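Local coordinates for Lin1840 protein (Listeria innocua serovar 6a, PDB 4ZOC) that probably hydrolyses terminal, non-reducing beta-D-glucosyl residues to release beta-D-glucose, as a family 3 glycosidase involved in beta-1,2-glucan metabolism, at residues A[567-572]-A[655-660]; A[645-650]-A[702-707]. The protein carries 2 engineered substitutions. One frame throughout, in Å; residues are numbered along the deposited sequence.

Contact 1 (A[567-572]-A[655-660]); sequences HLRTGR and RPVKEL. With BGC (beta-D-glucopyranose), chain E.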
loop_
_atom_site.group_PDB
_atom_site.type_symbol
_atom_site.label_atom_id
_atom_site.label_comp_id
_atom_site.label_asym_id
_atom_site.label_seq_id
_atom_site.Cartn_x
_atom_site.Cartn_y
_atom_site.Cartn_z
ATOM N N HIS A 567 3.106 -3.758 13.669
ATOM C CA HIS A 567 2.717 -4.629 12.601
ATOM C C HIS A 567 2.161 -5.978 13.098
ATOM O O HIS A 567 2.394 -6.355 14.220
ATOM C CB HIS A 567 3.898 -4.859 11.634
ATOM C CG HIS A 567 5.031 -5.570 12.261
ATOM N ND1 HIS A 567 5.066 -6.946 12.403
ATOM C CD2 HIS A 567 6.166 -5.107 12.834
ATOM C CE1 HIS A 567 6.182 -7.296 13.023
ATOM N NE2 HIS A 567 6.854 -6.206 13.300
ATOM N N LEU A 568 1.369 -6.623 12.236
ATOM C CA LEU A 568 0.876 -7.955 12.489
ATOM C C LEU A 568 1.930 -9.029 12.309
ATOM O O LEU A 568 2.929 -8.895 11.614
ATOM C CB LEU A 568 -0.354 -8.272 11.637
ATOM C CG LEU A 568 -1.519 -7.232 11.666
ATOM C CD1 LEU A 568 -2.703 -7.820 10.919
ATOM C CD2 LEU A 568 -1.925 -6.848 13.066
ATOM N N ARG A 569 1.696 -10.143 12.958
ATOM C CA ARG A 569 2.638 -11.217 12.997
ATOM C C ARG A 569 2.795 -12.014 11.716
ATOM O O ARG A 569 3.884 -12.520 11.474
ATOM C CB ARG A 569 2.313 -12.169 14.223
ATOM C CG ARG A 569 3.489 -13.028 14.599
ATOM C CD ARG A 569 3.526 -13.260 16.112
ATOM N NE ARG A 569 4.653 -14.108 16.440
ATOM C CZ ARG A 569 4.628 -15.443 16.414
ATOM N NH1 ARG A 569 3.533 -16.130 16.080
ATOM N NH2 ARG A 569 5.724 -16.105 16.696
ATOM N N THR A 570 1.685 -12.174 10.955
ATOM C CA THR A 570 1.519 -13.087 9.875
ATOM C C THR A 570 1.437 -14.549 10.396
ATOM O O THR A 570 1.752 -14.835 11.544
ATOM C CB THR A 570 2.566 -12.989 8.730
ATOM O OG1 THR A 570 3.721 -13.765 9.055
ATOM C CG2 THR A 570 3.011 -11.522 8.476
ATOM N N GLY A 571 1.017 -15.429 9.500
ATOM C CA GLY A 571 1.037 -16.861 9.794
ATOM C C GLY A 571 2.395 -17.499 9.754
ATOM O O GLY A 571 2.526 -18.643 10.189
ATOM N N ARG A 572 3.389 -16.804 9.161
ATOM C CA ARG A 572 4.758 -17.328 8.965
ATOM C C ARG A 572 5.815 -16.259 9.317
ATOM O O ARG A 572 6.685 -15.908 8.493
ATOM C CB ARG A 572 4.945 -17.875 7.548
ATOM C CG ARG A 572 3.996 -19.011 7.197
ATOM C CD ARG A 572 4.290 -19.448 5.783
ATOM N NE ARG A 572 3.536 -20.682 5.478
ATOM C CZ ARG A 572 3.890 -21.585 4.605
ATOM N NH1 ARG A 572 4.959 -21.442 3.781
ATOM N NH2 ARG A 572 3.092 -22.609 4.471
ATOM N N ARG A 655 -3.808 -9.076 16.225
ATOM C CA ARG A 655 -3.433 -7.818 16.837
ATOM C C ARG A 655 -1.939 -7.527 16.605
ATOM O O ARG A 655 -1.123 -8.424 16.444
ATOM C CB ARG A 655 -3.814 -7.790 18.346
ATOM C CG ARG A 655 -5.334 -7.936 18.585
ATOM C CD ARG A 655 -5.896 -6.839 19.534
ATOM N NE ARG A 655 -5.731 -5.600 18.902
ATOM C CZ ARG A 655 -5.134 -4.495 19.347
ATOM N NH1 ARG A 655 -5.018 -3.542 18.454
ATOM N NH2 ARG A 655 -4.740 -4.265 20.605
ATOM N N PRO A 656 -1.545 -6.256 16.652
ATOM C CA PRO A 656 -0.151 -5.931 16.393
ATOM C C PRO A 656 0.806 -6.543 17.425
ATOM O O PRO A 656 0.426 -6.781 18.584
ATOM C CB PRO A 656 -0.092 -4.391 16.508
ATOM C CG PRO A 656 -1.517 -3.947 16.693
ATOM C CD PRO A 656 -2.431 -5.114 16.761
ATOM N N VAL A 657 2.044 -6.802 17.008
ATOM C CA VAL A 657 3.006 -7.433 17.891
ATOM C C VAL A 657 3.360 -6.576 19.106
ATOM O O VAL A 657 3.799 -7.092 20.156
ATOM C CB VAL A 657 4.265 -7.875 17.154
ATOM C CG1 VAL A 657 3.896 -8.955 16.142
ATOM C CG2 VAL A 657 5.012 -6.717 16.493
ATOM N N LYS A 658 3.182 -5.276 18.953
ATOM C CA LYS A 658 3.295 -4.315 20.067
ATOM C C LYS A 658 2.507 -3.046 19.698
ATOM O O LYS A 658 2.450 -2.649 18.529
ATOM C CB LYS A 658 4.762 -3.734 20.194
ATOM C CG LYS A 658 5.791 -4.636 20.601
ATOM C CD LYS A 658 7.085 -3.868 20.653
ATOM C CE LYS A 658 8.204 -4.696 21.228
ATOM N NZ LYS A 658 8.448 -6.101 20.867
ATOM N N GLU A 659 2.020 -2.362 20.742
ATOM C CA GLU A 659 1.501 -1.038 20.573
ATOM C C GLU A 659 1.986 -0.176 21.711
ATOM O O GLU A 659 1.878 -0.615 22.889
ATOM C CB GLU A 659 -0.022 -1.057 20.571
ATOM C CG GLU A 659 -0.694 -1.807 19.447
ATOM C CD GLU A 659 -2.225 -1.773 19.589
ATOM O OE1 GLU A 659 -2.800 -2.048 20.643
ATOM O OE2 GLU A 659 -2.865 -1.417 18.629
ATOM N N LEU A 660 2.442 1.043 21.430
ATOM C CA LEU A 660 2.811 1.943 22.489
ATOM C C LEU A 660 1.585 2.391 23.277
ATOM O O LEU A 660 0.577 2.790 22.660
ATOM C CB LEU A 660 3.480 3.231 21.948
ATOM C CG LEU A 660 4.139 4.178 22.917
ATOM C CD1 LEU A 660 5.405 3.575 23.533
ATOM C CD2 LEU A 660 4.400 5.508 22.187
HETATM C C2 BGC E . 6.681 -25.890 2.147
HETATM C C3 BGC E . 5.568 -24.863 2.497
HETATM C C4 BGC E . 4.987 -24.200 1.229
HETATM C C5 BGC E . 4.542 -25.308 0.295
HETATM C C6 BGC E . 4.106 -24.787 -1.054
HETATM C C1 BGC E . 6.155 -26.933 1.183
HETATM O O1 BGC E . 7.241 -27.773 0.776
HETATM O O2 BGC E . 7.224 -26.611 3.264
HETATM O O3 BGC E . 6.132 -23.845 3.349
HETATM O O4 BGC E . 3.878 -23.267 1.464
HETATM O O5 BGC E . 5.583 -26.298 0.054
HETATM O O6 BGC E . 5.140 -23.983 -1.669
HETATM O O HOH W 1 -0.623 -10.391 14.653
#
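Arg655 meets Leu568 through its backbone: Leu568 CD2 rests 3.6 Å from Arg655 C. The carbonyl oxygen of Arg655 accepts from water 1, which itself accepts from the backbone N of Arg569, a one-water bridge between the two loops. The side chain of Arg655 turns back along its own segment and forms a two-nitrogen, end-on salt bridge with Glu659, NH1 to OE2 and NH2 to OE1, both oxygens being approached from above the carboxylate plane. Pro656 follows with ring carbon CD 4.1 Å from the same CD2 of Leu568, while its CA leans on the carbonyl oxygen of His567. That oxygen is the acceptor of the one direct hydrogen bond of the contact, from the N of Val657 (2.8 Å to His567 O, 164° at the hydrogen). An interdomain seam of loops is the result, joining the family 3 C-terminal domain to the fibronectin type III-like domain. Val657 then divides its two methyls. CG2 lies over one face of the His567 imidazole, 3.9 Å from the ring centroid and displaced toward the rim, a CH-pi contact; CG1 reaches the backbone N and CB of Arg569. The ring is brought there by a chi1 of 65°, with CG between the backbone N and the carbonyl carbon, and its rotation is fixed by ND1, which donates almost straight (175°) to the carbonyl oxygen of Leu568. Beyond, Glu659 opens the strand 659-668. The other segment runs on through an ST turn at Thr570 to Arg572, whose extended chain carries NH1 to O3 of a beta-D-glucopyranose, 2.7 Å away. Arg572 thereby reaches into a glucose pocket built by both chains: Glu276 of the second subunit pairs with its NE, and Glu473 of that subunit also binds the sugar.

Contact 2 (A[645-650]-A[702-707]); sequences YLQDVT and RVFVGT. With MG (magnesium ion), chain D.
Tyr645 with Phe704 and Gln647 with Arg702 form antiparallel hydrogen-bonded pairs; within each, the backbone N of either residue donates to the O of the other at 2.9 Å. Leu646 and Val703 make the non-hydrogen-bonded pair between them. Apolar contacts lie on both faces of the sheet. Leu646 CD1 meets Val703 CG2 at 3.5 Å on one; on the other, Phe704 turns its ring edge to Gln647 CB, 3.7 Å from CE1, while CD1 also touches Tyr645 CB, which lies out of the ring plane.

Polar side chains work at the end of the pairing. Gln647 and Arg702 extend side by side, and NH1 of Arg702 donates to OE1 of Gln647 at 2.9 Å, in the guanidinium plane but from above the amide carbonyl plane. Water 2 is a second acceptor for NH1, while Val649 CG2 sits 3.6 Å above the centre of the guanidinium face.

Asp648 OD1 (2.0 Å), Thr650 O and four waters surround magnesium. The Asp648 side chain leaves away from the partner strand, and CG anti to the backbone N (chi1 -167°) carries OD1 to the metal. Strand 638-648 thus runs out into a hydrated octahedral site, whose cation would partly offset the aspartate's charge.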
loop_
_atom_site.group_PDB
_atom_site.type_symbol
_atom_site.label_atom_id
_atom_site.label_comp_id
_atom_site.label_asym_id
_atom_site.label_seq_id
_atom_site.Cartn_x
_atom_site.Cartn_y
_atom_site.Cartn_z
ATOM N N TYR A 645 4.906 -0.717 26.012
ATOM C CA TYR A 645 4.122 -1.338 24.992
ATOM C C TYR A 645 3.292 -2.513 25.519
ATOM O O TYR A 645 3.667 -3.233 26.479
ATOM C CB TYR A 645 5.053 -1.812 23.868
ATOM C CG TYR A 645 5.905 -0.762 23.202
ATOM C CD1 TYR A 645 7.112 -0.402 23.742
ATOM C CD2 TYR A 645 5.547 -0.241 21.977
ATOM C CE1 TYR A 645 7.941 0.536 23.133
ATOM C CE2 TYR A 645 6.312 0.758 21.363
ATOM C CZ TYR A 645 7.495 1.122 21.931
ATOM O OH TYR A 645 8.287 2.051 21.356
ATOM N N LEU A 646 2.145 -2.671 24.938
ATOM C CA LEU A 646 1.310 -3.812 25.168
ATOM C C LEU A 646 1.077 -4.678 23.863
ATOM O O LEU A 646 0.951 -4.141 22.718
ATOM C CB LEU A 646 -0.007 -3.312 25.658
ATOM C CG LEU A 646 -0.743 -4.106 26.718
ATOM C CD1 LEU A 646 0.194 -4.370 27.934
ATOM C CD2 LEU A 646 -1.968 -3.273 27.056
ATOM N N GLN A 647 1.068 -6.000 24.033
ATOM C CA GLN A 647 0.675 -6.925 23.065
ATOM C C GLN A 647 -0.493 -7.812 23.556
ATOM O O GLN A 647 -0.428 -8.358 24.655
ATOM C CB GLN A 647 1.813 -7.834 22.668
ATOM C CG GLN A 647 1.430 -8.878 21.615
ATOM C CD GLN A 647 2.538 -9.877 21.295
ATOM O OE1 GLN A 647 3.485 -10.054 22.045
ATOM N NE2 GLN A 647 2.431 -10.509 20.128
ATOM N N ASP A 648 -1.523 -7.972 22.714
ATOM C CA ASP A 648 -2.597 -8.919 22.873
ATOM C C ASP A 648 -2.217 -10.186 22.095
ATOM O O ASP A 648 -2.285 -10.194 20.875
ATOM C CB ASP A 648 -3.901 -8.294 22.399
ATOM C CG ASP A 648 -5.132 -9.068 22.793
ATOM O OD1 ASP A 648 -5.038 -10.234 23.289
ATOM O OD2 ASP A 648 -6.227 -8.483 22.574
ATOM N N VAL A 649 -1.860 -11.247 22.799
ATOM C CA VAL A 649 -1.186 -12.385 22.171
ATOM C C VAL A 649 -2.119 -13.212 21.248
ATOM O O VAL A 649 -1.738 -13.634 20.132
ATOM C CB VAL A 649 -0.529 -13.258 23.244
ATOM C CG1 VAL A 649 0.051 -14.443 22.625
ATOM C CG2 VAL A 649 0.564 -12.500 23.991
ATOM N N THR A 650 -3.348 -13.367 21.712
ATOM C CA THR A 650 -4.404 -14.048 20.967
ATOM C C THR A 650 -5.676 -13.237 21.041
ATOM O O THR A 650 -6.105 -12.840 22.112
ATOM C CB THR A 650 -4.675 -15.437 21.563
ATOM O OG1 THR A 650 -3.432 -16.142 21.686
ATOM C CG2 THR A 650 -5.624 -16.253 20.678
ATOM N N ARG A 702 1.288 -9.307 26.767
ATOM C CA ARG A 702 2.658 -9.004 27.117
ATOM C C ARG A 702 2.849 -7.536 27.284
ATOM O O ARG A 702 2.297 -6.755 26.567
ATOM C CB ARG A 702 3.631 -9.508 26.052
ATOM C CG ARG A 702 3.594 -11.022 25.915
ATOM C CD ARG A 702 4.664 -11.458 24.961
ATOM N NE ARG A 702 4.499 -12.878 24.776
ATOM C CZ ARG A 702 4.144 -13.498 23.648
ATOM N NH1 ARG A 702 3.902 -12.845 22.513
ATOM N NH2 ARG A 702 4.016 -14.809 23.653
ATOM N N VAL A 703 3.707 -7.183 28.210
ATOM C CA VAL A 703 4.000 -5.834 28.631
ATOM C C VAL A 703 5.497 -5.663 28.415
ATOM O O VAL A 703 6.305 -6.469 28.908
ATOM C CB VAL A 703 3.661 -5.590 30.158
ATOM C CG1 VAL A 703 3.921 -4.120 30.505
ATOM C CG2 VAL A 703 2.186 -5.866 30.451
ATOM N N PHE A 704 5.873 -4.659 27.616
ATOM C CA PHE A 704 7.246 -4.399 27.253
ATOM C C PHE A 704 7.642 -3.052 27.790
ATOM O O PHE A 704 6.989 -2.000 27.511
ATOM C CB PHE A 704 7.463 -4.380 25.726
ATOM C CG PHE A 704 6.896 -5.575 24.994
ATOM C CD1 PHE A 704 5.541 -5.632 24.652
ATOM C CD2 PHE A 704 7.741 -6.608 24.604
ATOM C CE1 PHE A 704 5.049 -6.696 23.949
ATOM C CE2 PHE A 704 7.249 -7.680 23.896
ATOM C CZ PHE A 704 5.891 -7.739 23.572
ATOM N N VAL A 705 8.729 -3.026 28.531
ATOM C CA VAL A 705 9.165 -1.776 29.122
ATOM C C VAL A 705 10.594 -1.517 28.614
ATOM O O VAL A 705 11.503 -2.347 28.773
ATOM C CB VAL A 705 9.192 -1.833 30.649
ATOM C CG1 VAL A 705 9.646 -0.471 31.166
ATOM C CG2 VAL A 705 7.799 -2.133 31.196
ATOM N N GLY A 706 10.828 -0.350 28.046
ATOM C CA GLY A 706 12.192 -0.096 27.608
ATOM C C GLY A 706 12.381 1.285 27.020
ATOM O O GLY A 706 11.639 2.213 27.322
ATOM N N THR A 707 13.361 1.384 26.125
ATOM C CA THR A 707 13.820 2.688 25.625
ATOM C C THR A 707 13.766 2.849 24.069
ATOM O O THR A 707 14.254 3.849 23.529
ATOM C CB THR A 707 15.261 2.982 26.073
ATOM O OG1 THR A 707 16.106 1.879 25.655
ATOM C CG2 THR A 707 15.341 3.119 27.596
HETATM MG MG MG D . -6.357 -11.629 23.837
HETATM O O HOH W 2 3.118 -13.804 19.838
HETATM O O HOH W 3 -7.943 -10.499 23.023
HETATM O O HOH W 4 -4.699 -12.710 24.525
HETATM O O HOH W 5 -6.758 -10.819 25.642
HETATM O O HOH W 6 -7.682 -13.265 24.250
#

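Contact 2 is buried and regular, two neighbouring strands inside the fibronectin type III-like sheet; contact 1 is a surface seam of loops between that domain and the family 3 C-terminal domain. The two are linked through adjacent strands: 638-648, in contact 2, pairs with 659-668, which contact 1 enters at Glu659, and Glu659 N lies 2.9 Å from Leu646 O, a probable hydrogen bond. Their chemistry follows their place. Repeated backbone pairing serves contact 2, whereas contact 1 relies on sparse, irregular bonding and side-chain touches. Each also leads to a bound group, magnesium in contact 2 and glucose in contact 1, and both touch the second subunit.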